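PDB 5OLT: cellulose biosynthesis protein BcsG from Salmonella typhimurium LT2, which is required for cellulose biosynthesis and carries, as the extramembrane part described here, a zinc-binding domain of the alkaline phosphatase family. Local coordinates for residues Val63-Ser68 and Phe213-Pro218; Met146-Gly151 and Ser186-Asp191; Val263-Gly268 and Asn291-Val296. All coordinates share one frame; numbering follows the deposited sequence. Where two conformers were deposited one is given.

Contact 1: residues Val63-Ser68 and Phe213-Pro218; sequences VINICS and FFNLLP. With ZN (zinc ion), chain B.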
loop_
_atom_site.group_PDB
_atom_site.type_symbol
_atom_site.label_atom_id
_atom_site.label_comp_id
_atom_site.label_asym_id
_atom_site.label_seq_id
_atom_site.Cartn_x
_atom_site.Cartn_y
_atom_site.Cartn_z
ATOM N N VAL A 63 -6.709 -5.968 3.253
ATOM C CA VAL A 63 -5.664 -4.965 3.014
ATOM C C VAL A 63 -5.462 -4.191 4.311
ATOM O O VAL A 63 -6.411 -3.586 4.846
ATOM C CB VAL A 63 -6.068 -4.013 1.864
ATOM C CG1 VAL A 63 -5.037 -2.905 1.674
ATOM C CG2 VAL A 63 -6.255 -4.782 0.582
ATOM N N ILE A 64 -4.233 -4.234 4.832
ATOM C CA ILE A 64 -3.894 -3.650 6.125
ATOM C C ILE A 64 -3.047 -2.404 5.821
ATOM O O ILE A 64 -1.876 -2.516 5.418
ATOM C CB ILE A 64 -3.105 -4.689 6.981
ATOM C CG1 ILE A 64 -4.002 -5.909 7.266
ATOM C CG2 ILE A 64 -2.587 -4.048 8.266
ATOM C CD1 ILE A 64 -3.313 -6.999 8.050
ATOM N N ASN A 65 -3.650 -1.210 5.967
ATOM C CA ASN A 65 -3.052 0.043 5.540
ATOM C C ASN A 65 -2.623 0.806 6.791
ATOM O O ASN A 65 -3.454 1.202 7.604
ATOM C CB ASN A 65 -4.118 0.790 4.710
ATOM C CG ASN A 65 -3.630 2.087 4.132
ATOM O OD1 ASN A 65 -2.521 2.177 3.550
ATOM N ND2 ASN A 65 -4.462 3.103 4.243
ATOM N N ILE A 66 -1.310 0.935 6.970
ATOM C CA ILE A 66 -0.744 1.382 8.248
ATOM C C ILE A 66 -0.189 2.785 8.139
ATOM O O ILE A 66 0.700 3.043 7.323
ATOM C CB ILE A 66 0.389 0.431 8.704
ATOM C CG1 ILE A 66 -0.140 -1.010 8.847
ATOM C CG2 ILE A 66 1.048 0.934 10.006
ATOM C CD1 ILE A 66 0.949 -2.049 9.045
ATOM N N CYS A 67 -0.703 3.688 8.973
ATOM C CA CYS A 67 -0.181 5.059 9.014
ATOM C C CYS A 67 1.237 5.073 9.600
ATOM O O CYS A 67 1.509 4.363 10.567
ATOM C CB CYS A 67 -1.144 5.924 9.859
ATOM S SG CYS A 67 -0.698 7.690 10.004
ATOM N N SER A 68 2.115 5.918 9.034
ATOM C CA SER A 68 3.365 6.292 9.718
ATOM C C SER A 68 4.343 5.123 9.918
ATOM O O SER A 68 4.865 4.930 11.025
ATOM C CB SER A 68 3.076 7.015 11.050
ATOM O OG SER A 68 2.327 8.200 10.803
ATOM N N PHE A 213 -10.864 -3.320 3.536
ATOM C CA PHE A 213 -9.894 -2.253 3.715
ATOM C C PHE A 213 -9.817 -1.911 5.187
ATOM O O PHE A 213 -10.831 -1.520 5.800
ATOM C CB PHE A 213 -10.319 -1.025 2.900
ATOM C CG PHE A 213 -9.348 0.111 2.978
ATOM C CD1 PHE A 213 -8.107 -0.007 2.340
ATOM C CD2 PHE A 213 -9.649 1.269 3.676
ATOM C CE1 PHE A 213 -7.194 1.052 2.392
ATOM C CE2 PHE A 213 -8.716 2.348 3.757
ATOM C CZ PHE A 213 -7.490 2.204 3.116
ATOM N N PHE A 214 -8.624 -2.067 5.763
ATOM C CA PHE A 214 -8.425 -1.845 7.190
ATOM C C PHE A 214 -7.357 -0.767 7.391
ATOM O O PHE A 214 -6.222 -0.968 6.950
ATOM C CB PHE A 214 -7.991 -3.186 7.832
ATOM C CG PHE A 214 -7.638 -3.144 9.315
ATOM C CD1 PHE A 214 -8.111 -2.148 10.211
ATOM C CD2 PHE A 214 -6.801 -4.154 9.839
ATOM C CE1 PHE A 214 -7.768 -2.165 11.555
ATOM C CE2 PHE A 214 -6.478 -4.166 11.199
ATOM C CZ PHE A 214 -6.944 -3.179 12.056
ATOM N N ASN A 215 -7.720 0.366 8.017
ATOM C CA ASN A 215 -6.756 1.438 8.246
ATOM C C ASN A 215 -6.389 1.533 9.732
ATOM O O ASN A 215 -7.260 1.488 10.596
ATOM C CB ASN A 215 -7.287 2.790 7.724
ATOM C CG ASN A 215 -6.265 3.879 7.873
ATOM O OD1 ASN A 215 -6.296 4.635 8.841
ATOM N ND2 ASN A 215 -5.345 3.978 6.904
ATOM N N LEU A 216 -5.081 1.602 9.995
ATOM C CA LEU A 216 -4.507 1.528 11.343
ATOM C C LEU A 216 -3.691 2.758 11.687
ATOM O O LEU A 216 -2.756 3.091 10.969
ATOM C CB LEU A 216 -3.536 0.315 11.470
ATOM C CG LEU A 216 -4.133 -1.055 11.329
ATOM C CD1 LEU A 216 -4.398 -1.362 9.868
ATOM C CD2 LEU A 216 -3.183 -2.092 11.911
ATOM N N LEU A 217 -3.997 3.353 12.831
ATOM C CA LEU A 217 -3.378 4.584 13.297
ATOM C C LEU A 217 -2.380 4.508 14.493
ATOM O O LEU A 217 -1.910 5.562 14.925
ATOM C CB LEU A 217 -4.565 5.506 13.743
ATOM C CG LEU A 217 -4.352 7.002 13.672
ATOM C CD1 LEU A 217 -4.148 7.432 12.217
ATOM C CD2 LEU A 217 -5.541 7.735 14.287
ATOM N N PRO A 218 -2.025 3.309 15.030
ATOM C CA PRO A 218 -1.275 3.386 16.296
ATOM C C PRO A 218 0.093 4.058 16.206
ATOM O O PRO A 218 0.575 4.571 17.221
ATOM C CB PRO A 218 -1.135 1.922 16.706
ATOM C CG PRO A 218 -1.126 1.183 15.416
ATOM C CD PRO A 218 -2.167 1.908 14.581
HETATM ZN ZN ZN B . -1.009 8.543 7.912
HETATM O O HOH W 1 -0.239 3.340 12.400
HETATM O O HOH W 2 -0.786 10.710 9.137
#
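Val63 O accepts a hydrogen bond from Phe214 N at 2.8 Å, the first of four main-chain bonds joining strands 60-66 and 210-216. Asn65 sits between two partners, its N donating to Phe214 O at 2.8 Å and its O accepting from Leu216 N, and Cys67 N then bonds Leu216 O at 2.9 Å. One residue serving two neighbours spaced two apart is the parallel pattern, in keeping with strand segments only 23° apart in direction. Water 1 adds a bridge by donating to both Cys67 O and Leu216 O.

These are neighbouring inner strands of the seven-stranded mixed sheet, with helices against both faces, as expected of the alkaline phosphatase fold. On the face of Ile64, Ile66, Phe214 and Leu216, the Leu216 CD1 methyl is wedged: it lies 3.6 Å from Ile64 CG2 and also stands over the centre of the Phe214 ring. Ile64 runs alongside Phe214, while Val194 and Leu195 of helix 191-203 pack on that ring. On the face of Val63, Asn65 and Phe213, the tip of the Phe213 ring leans across to Asn65, CE1 lying 3.9 Å from CB, and Leu109 of helix 102-110 covers all three residues.

Just past the last bridged pair, Ile66 with Leu216, comes a zinc ligand. With SG anti to the backbone N (chi1 -179°), Cys67 binds zinc through SG at 2.3 Å, and Leu217 CD1 comes within 4.1 Å of Cys67 CB. Ser102, Glu266 and His267 are the other protein ligands; Asn215 ND2 hydrogen-bonds Glu266 OE2, which probably helps to orient this ligand from the second shell.

Contact 2: residues Met146-Gly151 and Ser186-Asp191; sequences MMDHNG and SPVYDD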
loop_
_atom_site.group_PDB
_atom_site.type_symbol
_atom_site.label_atom_id
_atom_site.label_comp_id
_atom_site.label_asym_id
_atom_site.label_seq_id
_atom_site.Cartn_x
_atom_site.Cartn_y
_atom_site.Cartn_z
ATOM N N MET A 146 -12.913 -1.215 7.747
ATOM C CA MET A 146 -12.575 -1.450 9.119
ATOM C C MET A 146 -11.507 -0.458 9.506
ATOM O O MET A 146 -10.594 -0.178 8.694
ATOM C CB MET A 146 -12.018 -2.877 9.197
ATOM C CG MET A 146 -11.861 -3.422 10.578
ATOM S SD MET A 146 -11.833 -5.228 10.486
ATOM C CE MET A 146 -10.167 -5.583 9.994
ATOM N N MET A 147 -11.567 0.052 10.743
ATOM C CA MET A 147 -10.477 0.924 11.227
ATOM C C MET A 147 -10.233 0.646 12.691
ATOM O O MET A 147 -11.135 0.141 13.403
ATOM C CB MET A 147 -10.812 2.418 11.043
ATOM C CG MET A 147 -11.026 2.819 9.594
ATOM S SD MET A 147 -11.107 4.595 9.341
ATOM C CE MET A 147 -11.469 4.616 7.572
ATOM N N ASP A 148 -9.037 0.994 13.170
ATOM C CA ASP A 148 -8.800 0.949 14.611
ATOM C C ASP A 148 -9.005 2.335 15.240
ATOM O O ASP A 148 -8.570 2.589 16.354
ATOM C CB ASP A 148 -7.446 0.325 14.952
ATOM C CG ASP A 148 -6.278 1.125 14.451
ATOM O OD1 ASP A 148 -6.448 2.268 14.012
ATOM O OD2 ASP A 148 -5.125 0.575 14.506
ATOM N N HIS A 149 -9.707 3.218 14.521
ATOM C CA HIS A 149 -9.964 4.566 14.994
ATOM C C HIS A 149 -11.229 5.061 14.315
ATOM O O HIS A 149 -11.779 4.382 13.450
ATOM C CB HIS A 149 -8.749 5.466 14.674
ATOM C CG HIS A 149 -8.494 5.656 13.208
ATOM N ND1 HIS A 149 -7.870 4.739 12.382
ATOM C CD2 HIS A 149 -8.816 6.711 12.423
ATOM C CE1 HIS A 149 -7.813 5.238 11.151
ATOM N NE2 HIS A 149 -8.376 6.439 11.157
ATOM N N ASN A 150 -11.712 6.245 14.700
ATOM C CA ASN A 150 -13.012 6.658 14.174
ATOM C C ASN A 150 -12.932 7.412 12.853
ATOM O O ASN A 150 -13.983 7.746 12.286
ATOM C CB ASN A 150 -13.814 7.438 15.233
ATOM C CG ASN A 150 -13.158 8.766 15.613
ATOM O OD1 ASN A 150 -12.369 9.327 14.849
ATOM N ND2 ASN A 150 -13.514 9.299 16.788
ATOM N N GLY A 151 -11.724 7.702 12.347
ATOM C CA GLY A 151 -11.608 8.374 11.027
ATOM C C GLY A 151 -12.008 9.840 10.982
ATOM O O GLY A 151 -12.053 10.409 9.899
ATOM N N SER A 186 -9.251 10.785 20.750
ATOM C CA SER A 186 -10.138 9.683 20.494
ATOM C C SER A 186 -9.376 8.345 20.568
ATOM O O SER A 186 -8.139 8.308 20.578
ATOM C CB SER A 186 -10.869 9.842 19.157
ATOM O OG SER A 186 -9.944 9.814 18.109
ATOM N N PRO A 187 -10.118 7.246 20.663
ATOM C CA PRO A 187 -9.440 5.979 20.891
ATOM C C PRO A 187 -8.754 5.411 19.666
ATOM O O PRO A 187 -9.223 5.573 18.526
ATOM C CB PRO A 187 -10.576 5.025 21.293
ATOM C CG PRO A 187 -11.703 5.877 21.695
ATOM C CD PRO A 187 -11.576 7.134 20.875
ATOM N N VAL A 188 -7.641 4.735 19.917
ATOM C CA VAL A 188 -7.090 3.800 18.925
ATOM C C VAL A 188 -7.305 2.414 19.520
ATOM O O VAL A 188 -6.758 2.099 20.609
ATOM C CB VAL A 188 -5.604 4.064 18.642
ATOM C CG1 VAL A 188 -5.159 3.111 17.523
ATOM C CG2 VAL A 188 -5.399 5.521 18.237
ATOM N N TYR A 189 -8.155 1.619 18.878
ATOM C CA TYR A 189 -8.500 0.318 19.410
ATOM C C TYR A 189 -7.369 -0.687 19.209
ATOM O O TYR A 189 -6.570 -0.557 18.260
ATOM C CB TYR A 189 -9.765 -0.201 18.723
ATOM C CG TYR A 189 -10.908 0.732 18.967
ATOM C CD1 TYR A 189 -11.432 0.869 20.257
ATOM C CD2 TYR A 189 -11.451 1.494 17.924
ATOM C CE1 TYR A 189 -12.459 1.771 20.517
ATOM C CE2 TYR A 189 -12.500 2.400 18.180
ATOM C CZ TYR A 189 -12.991 2.515 19.471
ATOM O OH TYR A 189 -14.040 3.390 19.694
ATOM N N ASP A 190 -7.346 -1.720 20.046
ATOM C CA ASP A 190 -6.355 -2.762 19.904
ATOM C C ASP A 190 -6.510 -3.471 18.562
ATOM O O ASP A 190 -7.610 -3.964 18.212
ATOM C CB ASP A 190 -6.511 -3.798 21.008
ATOM C CG ASP A 190 -5.422 -4.801 20.957
ATOM O OD1 ASP A 190 -4.290 -4.478 21.389
ATOM O OD2 ASP A 190 -5.677 -5.896 20.444
ATOM N N ASP A 191 -5.397 -3.612 17.850
ATOM C CA ASP A 191 -5.486 -4.159 16.488
ATOM C C ASP A 191 -5.783 -5.642 16.450
ATOM O O ASP A 191 -6.499 -6.110 15.551
ATOM C CB ASP A 191 -4.227 -3.848 15.708
ATOM C CG ASP A 191 -4.129 -2.368 15.431
ATOM O OD1 ASP A 191 -5.159 -1.837 14.887
ATOM O OD2 ASP A 191 -3.111 -1.720 15.825
HETATM O O HOH W 3 -10.454 7.426 16.968
#
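Asp148 and Tyr189 share the one backbone hydrogen bond of this contact, Tyr189 N to Asp148 O at 2.7 Å, with the donor tilted 21° out of the carbonyl plane. The same oxygen receives a CA-H...O contact from Val188 CA at 3.2 Å. A second polar link runs through water 3, which accepts from Asn150 N and donates to Ser186 OG and Pro187 O. These bonds tie the loop leaving edge strand 142-147 to strand 187-189 of a small two-stranded hairpin sheet, just ahead of helix 191-203.

Van der Waals packing is modest. Asn150 ND2 touches Ser186 CB at 3.6 Å, though Asn150 OD1 bonds Glu152 N and Ser186 OG also bonds Asp184. Asp148 CG, set between its backbone N and carbonyl carbon (chi1 64°), lies alongside Val188, 3.8 Å from CG1, and brings the carboxylate up to Asp191.

Asp148 OD1 accepts hydrogen bonds from Leu217 N and, more distantly, from His149 ND1 at 3.3 Å, in the imidazole plane. The other oxygen, Asp148 OD2, stands 2.4 Å from Asp191 OD1, the two carboxylate planes being turned 34° apart. Oxygens so close, on buried residues, imply that one acid probably holds a proton and shares it with the other.

Contact 3: residues Val263-Gly268 and Asn291-Val296; sequences VVPEHG and NVPAGV. With ZN (zinc ion), chain B.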
loop_
_atom_site.group_PDB
_atom_site.type_symbol
_atom_site.label_atom_id
_atom_site.label_comp_id
_atom_site.label_asym_id
_atom_site.label_seq_id
_atom_site.Cartn_x
_atom_site.Cartn_y
_atom_site.Cartn_z
ATOM N N VAL A 263 -0.151 -6.050 3.307
ATOM C CA VAL A 263 0.206 -5.009 4.252
ATOM C C VAL A 263 0.835 -3.895 3.430
ATOM O O VAL A 263 1.834 -4.141 2.736
ATOM C CB VAL A 263 1.217 -5.533 5.291
ATOM C CG1 VAL A 263 1.754 -4.367 6.142
ATOM C CG2 VAL A 263 0.527 -6.565 6.147
ATOM N N VAL A 264 0.299 -2.673 3.499
ATOM C CA VAL A 264 0.860 -1.565 2.702
ATOM C C VAL A 264 0.713 -0.281 3.497
ATOM O O VAL A 264 -0.409 0.208 3.744
ATOM C CB VAL A 264 0.195 -1.476 1.316
ATOM C CG1 VAL A 264 -1.319 -1.550 1.440
ATOM C CG2 VAL A 264 0.667 -0.276 0.481
ATOM N N PRO A 265 1.829 0.218 3.991
ATOM C CA PRO A 265 1.765 1.479 4.762
ATOM C C PRO A 265 1.382 2.658 3.884
ATOM O O PRO A 265 1.601 2.657 2.673
ATOM C CB PRO A 265 3.180 1.661 5.287
ATOM C CG PRO A 265 3.754 0.267 5.251
ATOM C CD PRO A 265 3.179 -0.373 4.022
ATOM N N GLU A 266 0.786 3.654 4.535
ATOM C CA GLU A 266 0.405 4.891 3.830
ATOM C C GLU A 266 1.608 5.741 3.466
ATOM O O GLU A 266 1.624 6.386 2.408
ATOM C CB GLU A 266 -0.398 5.780 4.779
ATOM C CG GLU A 266 -1.725 5.267 5.323
ATOM C CD GLU A 266 -2.229 6.214 6.392
ATOM O OE1 GLU A 266 -1.550 7.249 6.608
ATOM O OE2 GLU A 266 -3.263 5.933 7.013
ATOM N N HIS A 267 2.568 5.833 4.398
ATOM C CA HIS A 267 3.708 6.785 4.348
ATOM C C HIS A 267 4.418 6.611 5.672
ATOM O O HIS A 267 3.827 6.072 6.641
ATOM C CB HIS A 267 3.211 8.283 4.257
ATOM C CG HIS A 267 2.349 8.689 5.422
ATOM N ND1 HIS A 267 2.879 9.024 6.654
ATOM C CD2 HIS A 267 1.001 8.715 5.565
ATOM C CE1 HIS A 267 1.886 9.212 7.519
ATOM N NE2 HIS A 267 0.735 9.054 6.880
ATOM N N GLY A 268 5.644 7.103 5.736
ATOM C CA GLY A 268 6.405 7.025 6.965
ATOM C C GLY A 268 6.025 8.030 8.028
ATOM O O GLY A 268 5.349 9.025 7.773
ATOM N N ASN A 291 9.392 5.411 1.052
ATOM C CA ASN A 291 9.787 4.015 0.747
ATOM C C ASN A 291 9.308 3.127 1.914
ATOM O O ASN A 291 9.889 3.168 3.001
ATOM C CB ASN A 291 11.289 3.943 0.589
ATOM C CG ASN A 291 11.746 2.537 0.330
ATOM O OD1 ASN A 291 10.994 1.742 -0.232
ATOM N ND2 ASN A 291 12.966 2.204 0.791
ATOM N N VAL A 292 8.212 2.385 1.691
ATOM C CA VAL A 292 7.497 1.710 2.770
ATOM C C VAL A 292 7.515 0.197 2.618
ATOM O O VAL A 292 7.556 -0.313 1.494
ATOM C CB VAL A 292 6.038 2.225 2.867
ATOM C CG1 VAL A 292 5.990 3.734 3.147
ATOM C CG2 VAL A 292 5.199 1.898 1.615
ATOM N N PRO A 293 7.449 -0.531 3.757
ATOM C CA PRO A 293 7.457 -2.007 3.690
ATOM C C PRO A 293 6.113 -2.601 3.355
ATOM O O PRO A 293 5.264 -2.782 4.229
ATOM C CB PRO A 293 7.880 -2.408 5.116
ATOM C CG PRO A 293 7.384 -1.290 6.002
ATOM C CD PRO A 293 7.627 -0.028 5.149
ATOM N N ALA A 294 5.920 -2.945 2.097
ATOM C CA ALA A 294 4.701 -3.594 1.679
ATOM C C ALA A 294 4.952 -5.089 1.528
ATOM O O ALA A 294 6.008 -5.523 1.036
ATOM C CB ALA A 294 4.245 -2.993 0.360
ATOM N N GLY A 295 3.986 -5.889 1.968
ATOM C CA GLY A 295 4.137 -7.347 1.929
ATOM C C GLY A 295 2.833 -8.023 1.620
ATOM O O GLY A 295 1.738 -7.481 1.855
ATOM N N VAL A 296 2.935 -9.257 1.133
ATOM C CA VAL A 296 1.758 -10.063 0.827
ATOM C C VAL A 296 1.982 -11.430 1.434
ATOM O O VAL A 296 3.089 -11.967 1.357
ATOM C CB VAL A 296 1.559 -10.196 -0.703
ATOM C CG1 VAL A 296 0.296 -10.996 -1.034
ATOM C CG2 VAL A 296 1.479 -8.812 -1.367
HETATM ZN ZN ZN B . -1.009 8.543 7.912
HETATM O O HOH W 2 -0.786 10.710 9.137
#
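Val263 and Gly295 form an antiparallel hydrogen-bonded pair, where a tight zone begins that runs on to Pro265 and Val292. Val263 N donates to Gly295 O at 2.8 Å, and Gly295 N returns the bond to Val263 O within the carbonyl plane. Ala294 CA also makes a CA-H...O contact with Val263 O, at 3.1 Å. Pro265 prolongs the tight zone without a main-chain bond, since its N has no hydrogen to give. Its ring packs there instead, CD lying 3.2 Å from Pro293 O, while the ring and Val292 slide past each other in opposite directions, Pro265 CB 3.8 Å from Val292 CB. Pro265 O is buried here without a polar partner in the model.

The strand segments, with directions 163° apart, mark a change of sense in the sheet: 259-265 is parallel to 60-66, whereas 291-299 is antiparallel to 259-265. As in other metalloenzymes of the alkaline phosphatase family, metal ligands follow a core strand.

Beyond Pro265 the two chains diverge. His267 keeps only a thin contact, its CA 4.0 Å from Val292 CG1. Glu266 and His267 turn away from strand 291-299: the extended Glu266 chain (chi2 171°) carries OE1 to the zinc at 1.9 Å, and His267 NE2 binds it at 2.1 Å. The imidazole's rotation is fixed from its other nitrogen, as ND1 donates in the ring plane to Gly268 O, approaching from above that carbonyl's plane (43° out). Water 2 is also bound to zinc.

All three contacts reach the seven-stranded mixed sheet, in which strands 142-147, 210-216, 60-66, 259-265 and 291-299 follow one another across it, starting from the outermost strand 142-147. Contact 1 lies between the others, its centre about 10 Å from that of contact 2 and 9 Å from that of contact 3, whose own centres are about 19 Å apart. In sequence, both segments of contact 2 fall between the two of contact 1, and contact 3 comes later. Phe213 O and Met146 N, probably hydrogen-bonded, join contacts 1 and 2; Ile66 O and Glu266 N probably do the same for contacts 1 and 3. Contacts 1 and 3 thus bring distant parts of the sequence to one zinc, while contact 2 lies outside its first shell.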